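Local structure of thymidylate synthase (Enterobacteria phage T4, 1TIS) at residues Q112-D115 and V119-I122; R128-P133 and K255-Y260. The protein catalyses the methylation of dUMP to dTMP with 5,10-methylenetetrahydrofolate, releasing dihydrofolate, and so supplies the precursor for dTTP synthesis. All coordinates share one frame; numbering follows the deposited sequence.

Interaction 1: residues Q112-D115 and V119-I122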
ATOM      1  N   GLN A 112     -12.021   6.445  10.275  1.00  8.97           N
ATOM      2  CA  GLN A 112     -10.810   6.903   9.585  1.00  6.45           C
ATOM      3  C   GLN A 112     -11.107   7.340   8.161  1.00  8.83           C
ATOM      4  O   GLN A 112     -10.246   7.976   7.558  1.00 14.94           O
ATOM      5  CB  GLN A 112      -9.753   5.862   9.449  1.00  2.01           C
ATOM      6  CG  GLN A 112      -9.520   5.185  10.766  1.00  5.42           C
ATOM      7  CD  GLN A 112      -8.854   6.066  11.780  1.00  2.01           C
ATOM      8  OE1 GLN A 112      -8.239   7.076  11.456  1.00  2.01           O
ATOM      9  NE2 GLN A 112      -8.937   5.697  13.042  1.00  2.01           N
ATOM     10  N   TRP A 113     -12.268   7.087   7.548  1.00  6.66           N
ATOM     11  CA  TRP A 113     -12.489   7.582   6.193  1.00  6.68           C
ATOM     12  C   TRP A 113     -12.979   8.995   6.306  1.00  7.18           C
ATOM     13  O   TRP A 113     -12.475   9.921   5.677  1.00  4.82           O
ATOM     14  CB  TRP A 113     -13.515   6.719   5.455  1.00  2.00           C
ATOM     15  CG  TRP A 113     -12.916   5.366   5.060  1.00  2.00           C
ATOM     16  CD1 TRP A 113     -11.666   4.945   5.463  1.00  2.01           C
ATOM     17  CD2 TRP A 113     -13.530   4.426   4.290  1.00  2.00           C
ATOM     18  NE1 TRP A 113     -11.507   3.768   4.958  1.00  2.02           N
ATOM     19  CE2 TRP A 113     -12.583   3.433   4.255  1.00  2.00           C
ATOM     20  CE3 TRP A 113     -14.720   4.291   3.624  1.00  2.01           C
ATOM     21  CZ2 TRP A 113     -12.808   2.287   3.551  1.00  2.01           C
ATOM     22  CZ3 TRP A 113     -14.950   3.143   2.910  1.00  2.00           C
ATOM     23  CH2 TRP A 113     -14.001   2.151   2.875  1.00  2.01           C
ATOM     24  N   ARG A 114     -13.874   9.169   7.262  1.00  6.88           N
ATOM     25  CA  ARG A 114     -14.573  10.412   7.420  1.00  2.01           C
ATOM     26  C   ARG A 114     -13.906  11.334   8.396  1.00  2.53           C
ATOM     27  O   ARG A 114     -14.159  12.520   8.379  1.00  7.68           O
ATOM     28  CB  ARG A 114     -15.967  10.049   7.841  1.00  2.00           C
ATOM     29  CG  ARG A 114     -16.602   9.003   6.886  1.00  4.20           C
ATOM     30  CD  ARG A 114     -16.966   9.522   5.501  1.00  2.00           C
ATOM     31  NE  ARG A 114     -17.908  10.583   5.696  1.00  2.00           N
ATOM     32  CZ  ARG A 114     -17.845  11.711   5.019  1.00  2.00           C
ATOM     33  NH1 ARG A 114     -17.087  11.837   3.953  1.00  4.46           N
ATOM     34  NH2 ARG A 114     -18.627  12.718   5.361  1.00  4.87           N
ATOM     35  N   ASP A 115     -12.982  10.871   9.211  1.00  6.42           N
ATOM     36  CA  ASP A 115     -12.425  11.659  10.271  1.00  2.83           C
ATOM     37  C   ASP A 115     -10.987  11.279  10.614  1.00  2.00           C
ATOM     38  O   ASP A 115     -10.678  11.156  11.798  1.00  2.35           O
ATOM     39  CB  ASP A 115     -13.392  11.476  11.434  1.00  5.49           C
ATOM     40  CG  ASP A 115     -13.116  12.286  12.697  1.00  9.53           C
ATOM     41  OD1 ASP A 115     -12.543  13.376  12.592  1.00 12.08           O
ATOM     42  OD2 ASP A 115     -13.478  11.833  13.788  1.00  2.14           O
ATOM     43  N   VAL A 119      -9.401  15.223   9.153  1.00 14.18           N
ATOM     44  CA  VAL A 119      -9.479  15.258   7.695  1.00 10.76           C
ATOM     45  C   VAL A 119     -10.665  14.369   7.309  1.00 16.20           C
ATOM     46  O   VAL A 119     -10.690  13.166   7.624  1.00 21.08           O
ATOM     47  CB  VAL A 119      -8.299  14.639   6.959  1.00  3.89           C
ATOM     48  CG1 VAL A 119      -8.355  15.166   5.554  1.00  2.01           C
ATOM     49  CG2 VAL A 119      -6.997  14.929   7.605  1.00  2.00           C
ATOM     50  N   ASP A 120     -11.691  14.923   6.680  1.00 18.53           N
ATOM     51  CA  ASP A 120     -12.760  14.109   6.156  1.00 16.40           C
ATOM     52  C   ASP A 120     -12.222  13.693   4.800  1.00 16.91           C
ATOM     53  O   ASP A 120     -12.475  14.352   3.777  1.00 20.00           O
ATOM     54  CB  ASP A 120     -14.062  14.924   5.996  1.00 13.09           C
ATOM     55  CG  ASP A 120     -15.248  14.102   5.486  1.00 11.24           C
ATOM     56  OD1 ASP A 120     -15.060  13.008   4.962  1.00  9.21           O
ATOM     57  OD2 ASP A 120     -16.378  14.550   5.614  1.00 12.00           O
ATOM     58  N   GLN A 121     -11.519  12.564   4.761  1.00 17.50           N
ATOM     59  CA  GLN A 121     -10.932  12.102   3.510  1.00 13.10           C
ATOM     60  C   GLN A 121     -11.855  11.435   2.484  1.00 13.35           C
ATOM     61  O   GLN A 121     -11.335  11.135   1.411  1.00 16.95           O
ATOM     62  CB  GLN A 121      -9.740  11.186   3.844  1.00  8.74           C
ATOM     63  CG  GLN A 121      -9.837   9.884   4.628  1.00  2.02           C
ATOM     64  CD  GLN A 121      -8.456   9.367   4.968  1.00  5.13           C
ATOM     65  OE1 GLN A 121      -7.496   9.559   4.226  1.00  8.30           O
ATOM     66  NE2 GLN A 121      -8.166   8.768   6.098  1.00  9.79           N
ATOM     67  N   ILE A 122     -13.174  11.160   2.646  1.00  9.06           N
ATOM     68  CA  ILE A 122     -13.980  10.694   1.506  1.00  5.78           C
ATOM     69  C   ILE A 122     -14.327  11.970   0.791  1.00  4.50           C
ATOM     70  O   ILE A 122     -13.857  12.223  -0.305  1.00 10.04           O
ATOM     71  CB  ILE A 122     -15.336   9.960   1.862  1.00  8.88           C
ATOM     72  CG1 ILE A 122     -15.028   8.494   2.179  1.00  3.71           C
ATOM     73  CG2 ILE A 122     -16.364  10.017   0.699  1.00  5.58           C
ATOM     74  CD1 ILE A 122     -14.535   7.678   0.955  1.00  4.81           C
TER

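Interaction 2: residues R128-P133 and K255-Y260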
ATOM      1  N   ARG A 128     -10.329  16.266  -5.283  1.00  8.41           N
ATOM      2  CA  ARG A 128      -9.131  16.163  -6.138  1.00  4.47           C
ATOM      3  C   ARG A 128      -9.430  15.535  -7.486  1.00  4.96           C
ATOM      4  O   ARG A 128      -9.032  16.128  -8.486  1.00  4.28           O
ATOM      5  CB  ARG A 128      -8.006  15.317  -5.548  1.00  6.59           C
ATOM      6  CG  ARG A 128      -7.556  15.843  -4.190  1.00 20.22           C
ATOM      7  CD  ARG A 128      -6.057  15.621  -3.856  1.00 24.83           C
ATOM      8  NE  ARG A 128      -5.150  16.632  -4.421  1.00 22.03           N
ATOM      9  CZ  ARG A 128      -4.264  17.305  -3.676  1.00 20.01           C
ATOM     10  NH1 ARG A 128      -4.099  17.059  -2.377  1.00 19.60           N
ATOM     11  NH2 ARG A 128      -3.513  18.242  -4.237  1.00 22.17           N
ATOM     12  N   ILE A 129     -10.226  14.456  -7.549  1.00  3.96           N
ATOM     13  CA  ILE A 129     -10.636  13.817  -8.799  1.00  3.50           C
ATOM     14  C   ILE A 129     -11.470  14.783  -9.616  1.00  5.93           C
ATOM     15  O   ILE A 129     -11.329  14.873 -10.835  1.00 10.36           O
ATOM     16  CB  ILE A 129     -11.564  12.606  -8.657  1.00  4.29           C
ATOM     17  CG1 ILE A 129     -11.328  11.749  -7.399  1.00  2.00           C
ATOM     18  CG2 ILE A 129     -11.380  11.858  -9.973  1.00  2.00           C
ATOM     19  CD1 ILE A 129     -10.160  10.756  -7.306  1.00  2.01           C
ATOM     20  N   LYS A 130     -12.380  15.487  -8.959  1.00  3.13           N
ATOM     21  CA  LYS A 130     -13.211  16.457  -9.640  1.00  7.10           C
ATOM     22  C   LYS A 130     -12.393  17.643 -10.137  1.00  9.40           C
ATOM     23  O   LYS A 130     -12.798  18.368 -11.054  1.00 20.32           O
ATOM     24  CB  LYS A 130     -14.267  17.103  -8.748  1.00  3.60           C
ATOM     25  CG  LYS A 130     -15.303  16.327  -7.980  1.00  2.00           C
ATOM     26  CD  LYS A 130     -16.306  15.607  -8.835  1.00  2.00           C
ATOM     27  CE  LYS A 130     -17.366  15.166  -7.878  1.00  2.00           C
ATOM     28  NZ  LYS A 130     -18.132  16.303  -7.429  1.00  2.02           N
ATOM     29  N   LYS A 131     -11.246  17.880  -9.558  1.00  6.82           N
ATOM     30  CA  LYS A 131     -10.682  19.175  -9.728  1.00 10.70           C
ATOM     31  C   LYS A 131      -9.266  19.088 -10.209  1.00  8.31           C
ATOM     32  O   LYS A 131      -8.977  19.746 -11.178  1.00 12.93           O
ATOM     33  CB  LYS A 131     -10.912  19.777  -8.355  1.00 16.41           C
ATOM     34  CG  LYS A 131     -10.697  21.230  -8.021  1.00 23.03           C
ATOM     35  CD  LYS A 131     -10.671  21.262  -6.494  1.00 26.64           C
ATOM     36  CE  LYS A 131     -12.030  21.575  -5.906  1.00 28.49           C
ATOM     37  NZ  LYS A 131     -12.013  22.975  -5.539  1.00 31.83           N
ATOM     38  N   LEU A 132      -8.316  18.361  -9.651  1.00 10.51           N
ATOM     39  CA  LEU A 132      -6.982  18.251 -10.211  1.00 14.27           C
ATOM     40  C   LEU A 132      -6.808  16.868 -10.852  1.00 16.79           C
ATOM     41  O   LEU A 132      -5.749  16.280 -10.655  1.00 19.95           O
ATOM     42  CB  LEU A 132      -5.922  18.461  -9.094  1.00 14.44           C
ATOM     43  CG  LEU A 132      -5.055  19.717  -8.902  1.00 15.68           C
ATOM     44  CD1 LEU A 132      -5.412  20.824  -9.892  1.00 18.76           C
ATOM     45  CD2 LEU A 132      -5.279  20.211  -7.472  1.00 16.73           C
ATOM     46  N   PRO A 133      -7.699  16.271 -11.653  1.00 18.26           N
ATOM     47  CA  PRO A 133      -7.765  14.834 -11.892  1.00 23.39           C
ATOM     48  C   PRO A 133      -6.449  14.064 -12.045  1.00 29.47           C
ATOM     49  O   PRO A 133      -6.190  13.069 -11.352  1.00 36.20           O
ATOM     50  CB  PRO A 133      -8.655  14.723 -13.120  1.00 22.94           C
ATOM     51  CG  PRO A 133      -8.570  16.050 -13.813  1.00 18.11           C
ATOM     52  CD  PRO A 133      -8.559  16.956 -12.611  1.00 19.31           C
ATOM     53  N   LYS A 255     -20.229  17.171  -1.435  1.00  2.00           N
ATOM     54  CA  LYS A 255     -20.794  16.988  -0.117  1.00 11.45           C
ATOM     55  C   LYS A 255     -22.307  16.642  -0.187  1.00 12.78           C
ATOM     56  O   LYS A 255     -22.853  15.900   0.637  1.00 21.59           O
ATOM     57  CB  LYS A 255     -20.526  18.273   0.706  1.00 18.66           C
ATOM     58  CG  LYS A 255     -19.223  19.053   0.419  1.00 24.95           C
ATOM     59  CD  LYS A 255     -19.579  20.305  -0.428  1.00 32.78           C
ATOM     60  CE  LYS A 255     -18.494  20.821  -1.377  1.00 32.82           C
ATOM     61  NZ  LYS A 255     -18.302  19.917  -2.503  1.00 35.74           N
ATOM     62  N   GLU A 256     -23.017  17.108  -1.211  1.00  7.96           N
ATOM     63  CA  GLU A 256     -24.424  16.868  -1.474  1.00  3.69           C
ATOM     64  C   GLU A 256     -24.715  15.549  -2.214  1.00 10.76           C
ATOM     65  O   GLU A 256     -25.813  14.949  -2.153  1.00  7.94           O
ATOM     66  CB  GLU A 256     -24.865  18.068  -2.242  1.00  2.01           C
ATOM     67  CG  GLU A 256     -26.322  18.279  -2.333  1.00 10.23           C
ATOM     68  CD  GLU A 256     -26.977  18.132  -0.987  1.00 17.96           C
ATOM     69  OE1 GLU A 256     -26.796  19.005  -0.133  1.00 20.93           O
ATOM     70  OE2 GLU A 256     -27.650  17.116  -0.807  1.00 27.75           O
ATOM     71  N   GLN A 257     -23.669  15.091  -2.921  1.00 14.72           N
ATOM     72  CA  GLN A 257     -23.673  13.823  -3.637  1.00 19.11           C
ATOM     73  C   GLN A 257     -23.561  12.633  -2.685  1.00 21.24           C
ATOM     74  O   GLN A 257     -24.246  11.627  -2.923  1.00 19.85           O
ATOM     75  CB  GLN A 257     -22.518  13.723  -4.627  1.00 16.96           C
ATOM     76  CG  GLN A 257     -22.542  14.713  -5.778  1.00 15.23           C
ATOM     77  CD  GLN A 257     -21.463  14.420  -6.814  1.00 13.76           C
ATOM     78  OE1 GLN A 257     -20.326  14.207  -6.422  1.00 12.06           O
ATOM     79  NE2 GLN A 257     -21.727  14.328  -8.116  1.00 10.66           N
ATOM     80  N   LEU A 258     -22.713  12.655  -1.634  1.00 20.72           N
ATOM     81  CA  LEU A 258     -22.721  11.551  -0.671  1.00 16.56           C
ATOM     82  C   LEU A 258     -24.054  11.597   0.066  1.00 11.35           C
ATOM     83  O   LEU A 258     -24.618  10.541   0.330  1.00  4.55           O
ATOM     84  CB  LEU A 258     -21.668  11.634   0.443  1.00 21.09           C
ATOM     85  CG  LEU A 258     -20.298  10.920   0.566  1.00 24.48           C
ATOM     86  CD1 LEU A 258     -19.722  11.308   1.920  1.00 20.77           C
ATOM     87  CD2 LEU A 258     -20.391   9.401   0.561  1.00 20.20           C
ATOM     88  N   LYS A 259     -24.616  12.770   0.385  1.00 10.73           N
ATOM     89  CA  LYS A 259     -25.856  12.867   1.167  1.00 18.00           C
ATOM     90  C   LYS A 259     -26.939  11.980   0.564  1.00 21.27           C
ATOM     91  O   LYS A 259     -27.551  11.137   1.218  1.00 21.50           O
ATOM     92  CB  LYS A 259     -26.282  14.329   1.199  1.00 20.20           C
ATOM     93  CG  LYS A 259     -27.351  14.747   2.217  1.00 27.94           C
ATOM     94  CD  LYS A 259     -27.154  16.215   2.642  1.00 31.81           C
ATOM     95  CE  LYS A 259     -25.764  16.319   3.294  1.00 33.99           C
ATOM     96  NZ  LYS A 259     -25.392  17.678   3.617  1.00 34.28           N
ATOM     97  N   TYR A 260     -27.070  12.128  -0.752  1.00 24.32           N
ATOM     98  CA  TYR A 260     -27.944  11.276  -1.522  1.00 19.02           C
ATOM     99  C   TYR A 260     -27.447   9.833  -1.521  1.00 17.83           C
ATOM    100  O   TYR A 260     -28.279   8.967  -1.280  1.00 21.51           O
ATOM    101  CB  TYR A 260     -28.040  11.858  -2.947  1.00 15.67           C
ATOM    102  CG  TYR A 260     -29.389  12.523  -3.080  1.00 13.86           C
ATOM    103  CD1 TYR A 260     -30.497  11.686  -3.058  1.00 15.68           C
ATOM    104  CD2 TYR A 260     -29.527  13.911  -3.150  1.00 14.35           C
ATOM    105  CE1 TYR A 260     -31.761  12.224  -3.084  1.00 11.95           C
ATOM    106  CE2 TYR A 260     -30.801  14.465  -3.181  1.00  6.83           C
ATOM    107  CZ  TYR A 260     -31.875  13.594  -3.144  1.00  6.74           C
ATOM    108  OH  TYR A 260     -33.145  14.058  -3.175  1.00 10.52           O
TER

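Interaction 1: residues Q112-D115 and V119-I122
Gln-121 NE2 donates a nearly straight hydrogen bond of 2.7 Å to the backbone carbonyl Gln-112 O. It joins two consecutive helices of the thymidylate synthase fold, 109-114 and 121-131, across the short loop that turns the chain from one to the other. The donor lies close to the extension of the C=O bond (166° at the oxygen) and nearly in the amide plane of Gln-121. Glutamine suits the place because its chain, extended beyond CG, carries an amide N-H as far as a carbonyl in the last turn of the preceding helix; chi1 of 61° sets CG between the backbone N and the carbonyl carbon and directs the chain. The amide of Gln-112 itself is engaged outside the contact, by Asn-144, Glu-147 and Pro-107.

Asp-120, at the centre of an inverse gamma turn, receives a salt bridge from Arg-114 NH1 to its OD1, with Arg-114 NH2 also 2.9 Å from Asp-120 OD2. The two side chains run alongside each other, but their flat groups are turned 71° apart, and OD1 sits over one face of the guanidinium rather than at its edge. The backbones also meet, in a CA-H...O contact of 3.1 Å from Asp-120 CA to Arg-114 O.

Ile-122 supplies the apolar part. Its bond from CA to CB points toward segment 112-115, and CG1 lies 4.0 Å from Trp-113 CB, while the indole beyond makes an edge-to-face stack with Phe-62. Pro-145 of the second subunit packs on Val-119 and Gln-121. Next to the salt bridge, Ile-122 CB lies at the edge of the Arg-114 guanidinium, in its plane.

Interaction 2: residues R128-P133 and K255-Y260
Lys-130 spans the gap to Gln-257, and this single polar contact joins the C-terminal end of helix 121-131 to helix 254-262 on the periphery of the thymidylate synthase fold. The backbones stay well apart, with Lys-130 CA and Lys-255 CA, the closest pair of alpha carbons, separated by 12.2 Å, a distance that a long side chain such as lysine can help to span. From CA, the bond to CB already points at the other helix. The chain bends about CB-CG (chi2 -66°), runs extended through CD, and bends again at chi4 (72°). Along its course the side chain rests on Cys-202, at the end of helix 184-202. CE is the first atom to come near the partner, 3.4 Å from Gln-257 OE1. NZ at the tip then donates a weak hydrogen bond of 3.2 Å to the same Gln-257 OE1; its stronger polar partner is Thr-254 OG1, to which it is also hydrogen-bonded.

Gln-257 approaches from the opposite direction, extended beyond CG. A neutral amide suits this buried position because its two ends do different work: NE2 donates to the backbone oxygens of Phe-249 and Met-201, which should favour the flip that presents OE1 to the lysine. Lys-255 brings a second positive charge nearby, with a long, weak ion pair to Asp-127. Its NZ remains 6.1 Å from Lys-130 NZ. At the C-terminal end of helix 121-131, Arg-128 O accepts from both Lys-131 N and Leu-132 N.

How the interactions relate
Both contacts use helix 121-131, interaction 1 at its start and interaction 2 at its end, with centres about 13 Å apart. Both are partly buried, but interaction 1, local in sequence, buries more surface (384 against 65 Å²), mixing a salt bridge, a side-chain-to-backbone bond and apolar packing. Interaction 2 joins distant parts of the chain through one weak polar link, away from the annotated sites of its own chain. Leu-258 of segment 255-260 connects them: its CD1 lies 3.8 Å from Ile-122 CG2 and also packs on Arg-114. The second subunit touches both: its Pro-145 meets interaction 1, and its Arg-21, a probable dUMP-binding residue, packs on Arg-128 and Leu-132.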